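Long-range contact in N-acetyltransferase (Escherichia coli, PDB 6GTQ), which probably transfers an acetyl group from acetyl-coenzyme A to an amine of its substrate, as a member of the GNAT acetyltransferase family: residues A[63-68]-A[116-121]. The protein carries 1 engineered substitution. Numbering follows the deposited sequence. Where two conformers were deposited one is given.
Sequences GYYTLC and AHAMNV. With ACT (acetate ion), chain H.
Y65 and L67 reach from one face of the central GNAT sheet to A118, H117 and V121 on the helix packed over it. Segment 63-68 belongs to strand 61-74, and segment 116-121 to helix 110-129. The two short axes run roughly parallel, 28° apart, with a closest approach of 10.1 Å. The Y65 ring bridges most of that gap. Its CB points toward the helix, and with chi1 at 80° CG is flanked by both backbone N and C, which sends the ring on to A118 and H117. The small A118 methyl is the bump that fits against it. A118 CB lies over one face of the Y65 ring, 4.0 Å from its centroid, in a CH-pi contact offset toward the rim. The phenol end passes A118 and fills the hollow between H117 and V121. There Y65 OH lies 3.8 Å from V121 CG2. H117 meets the tyrosine rim to rim, with the ring planes at 60°. Two residues further along the strand, L67 packs its CD1 methyl against V121 CG1 at 3.8 Å. Y50 of neighbouring strand 48-53 extends this apolar layer: its ring is nearly parallel to that of Y65, and it touches L67 and V121. On the other face of the sheet, T66 OG1 donates a hydrogen bond to an acetate ion, probably from the crystallisation liquor. The polar end of Y65 has its partner in H117: OH and ND1 are hydrogen-bonded at 2.7 Å, with the hydroxyl oxygen at the imidazole edge, in the ring plane.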
loop_
_atom_site.group_PDB
_atom_site.type_symbol
_atom_site.label_atom_id
_atom_site.label_comp_id
_atom_site.label_asym_id
_atom_site.label_seq_id
_atom_site.Cartn_x
_atom_site.Cartn_y
_atom_site.Cartn_z
ATOM N N GLY A 63 -9.530 8.133 4.556
ATOM C CA GLY A 63 -8.651 7.004 4.315
ATOM C C GLY A 63 -7.257 7.450 3.961
ATOM O O GLY A 63 -7.063 8.561 3.459
ATOM N N TYR A 64 -6.276 6.585 4.235
ATOM C CA TYR A 64 -4.873 6.857 3.958
ATOM C C TYR A 64 -4.025 5.607 3.756
ATOM O O TYR A 64 -4.416 4.497 4.135
ATOM C CB TYR A 64 -4.262 7.734 5.072
ATOM C CG TYR A 64 -3.899 7.029 6.368
ATOM C CD1 TYR A 64 -2.635 6.466 6.553
ATOM C CD2 TYR A 64 -4.778 7.026 7.452
ATOM C CE1 TYR A 64 -2.273 5.873 7.763
ATOM C CE2 TYR A 64 -4.415 6.462 8.680
ATOM C CZ TYR A 64 -3.164 5.880 8.824
ATOM O OH TYR A 64 -2.796 5.316 10.018
ATOM N N TYR A 65 -2.834 5.816 3.205
ATOM C CA TYR A 65 -1.813 4.785 3.057
ATOM C C TYR A 65 -0.428 5.432 3.137
ATOM O O TYR A 65 -0.299 6.624 2.874
ATOM C CB TYR A 65 -2.026 3.860 1.831
ATOM C CG TYR A 65 -1.586 4.388 0.481
ATOM C CD1 TYR A 65 -0.242 4.371 0.108
ATOM C CD2 TYR A 65 -2.523 4.773 -0.478
ATOM C CE1 TYR A 65 0.167 4.818 -1.145
ATOM C CE2 TYR A 65 -2.127 5.200 -1.746
ATOM C CZ TYR A 65 -0.779 5.221 -2.073
ATOM O OH TYR A 65 -0.371 5.666 -3.305
ATOM N N THR A 66 0.576 4.675 3.597
ATOM C CA THR A 66 1.968 5.141 3.702
ATOM C C THR A 66 2.899 4.224 2.913
ATOM O O THR A 66 2.717 3.010 2.926
ATOM C CB THR A 66 2.439 5.346 5.164
ATOM O OG1 THR A 66 2.529 4.086 5.834
ATOM C CG2 THR A 66 1.566 6.315 5.946
ATOM N N LEU A 67 3.887 4.821 2.224
ATOM C CA LEU A 67 4.914 4.132 1.447
ATOM C C LEU A 67 6.299 4.559 1.874
ATOM O O LEU A 67 6.524 5.724 2.244
ATOM C CB LEU A 67 4.812 4.484 -0.049
ATOM C CG LEU A 67 3.679 3.947 -0.882
ATOM C CD1 LEU A 67 3.772 4.508 -2.276
ATOM C CD2 LEU A 67 3.682 2.419 -0.939
ATOM N N CYS A 68 7.238 3.613 1.775
ATOM C CA CYS A 68 8.656 3.843 2.024
ATOM C C CYS A 68 9.498 2.839 1.261
ATOM O O CYS A 68 9.124 1.675 1.143
ATOM C CB CYS A 68 9.006 3.864 3.508
ATOM S SG CYS A 68 10.681 4.469 3.851
ATOM N N ALA A 116 -4.340 -0.197 -5.374
ATOM C CA ALA A 116 -4.159 -0.018 -6.819
ATOM C C ALA A 116 -3.459 1.323 -7.130
ATOM O O ALA A 116 -2.649 1.393 -8.059
ATOM C CB ALA A 116 -5.496 -0.126 -7.548
ATOM N N HIS A 117 -3.741 2.360 -6.323
ATOM C CA HIS A 117 -3.110 3.675 -6.422
ATOM C C HIS A 117 -1.632 3.524 -6.038
ATOM O O HIS A 117 -0.747 3.922 -6.807
ATOM C CB HIS A 117 -3.822 4.688 -5.519
ATOM C CG HIS A 117 -3.339 6.091 -5.717
ATOM N ND1 HIS A 117 -2.237 6.575 -5.044
ATOM C CD2 HIS A 117 -3.819 7.069 -6.518
ATOM C CE1 HIS A 117 -2.084 7.823 -5.448
ATOM N NE2 HIS A 117 -3.016 8.167 -6.329
ATOM N N ALA A 118 -1.382 2.879 -4.886
ATOM C CA ALA A 118 -0.054 2.555 -4.357
ATOM C C ALA A 118 0.771 1.805 -5.395
ATOM O O ALA A 118 1.895 2.221 -5.691
ATOM C CB ALA A 118 -0.182 1.725 -3.087
ATOM N N MET A 119 0.188 0.747 -5.998
ATOM C CA MET A 119 0.815 -0.072 -7.033
ATOM C C MET A 119 1.209 0.748 -8.246
ATOM O O MET A 119 2.283 0.520 -8.796
ATOM C CB MET A 119 -0.117 -1.208 -7.453
ATOM C CG MET A 119 -0.168 -2.332 -6.466
ATOM S SD MET A 119 -1.297 -3.553 -7.103
ATOM C CE MET A 119 -1.234 -4.723 -5.815
ATOM N N ASN A 120 0.368 1.717 -8.644
ATOM C CA ASN A 120 0.633 2.602 -9.780
ATOM C C ASN A 120 1.805 3.566 -9.489
ATOM O O ASN A 120 2.577 3.875 -10.395
ATOM C CB ASN A 120 -0.642 3.358 -10.203
ATOM C CG ASN A 120 -0.460 4.176 -11.457
ATOM O OD1 ASN A 120 -0.369 3.644 -12.565
ATOM N ND2 ASN A 120 -0.376 5.488 -11.310
ATOM N N VAL A 121 1.939 4.015 -8.226
ATOM C CA VAL A 121 3.013 4.899 -7.761
ATOM C C VAL A 121 4.324 4.110 -7.805
ATOM O O VAL A 121 5.306 4.598 -8.363
ATOM C CB VAL A 121 2.702 5.497 -6.348
ATOM C CG1 VAL A 121 3.948 6.095 -5.688
ATOM C CG2 VAL A 121 1.574 6.528 -6.417
HETATM C C ACT H . 6.004 2.898 5.807
HETATM O O ACT H . 5.075 3.360 5.198
HETATM O OXT ACT H . 6.600 3.471 6.721
HETATM C CH3 ACT H . 6.450 1.499 5.405
#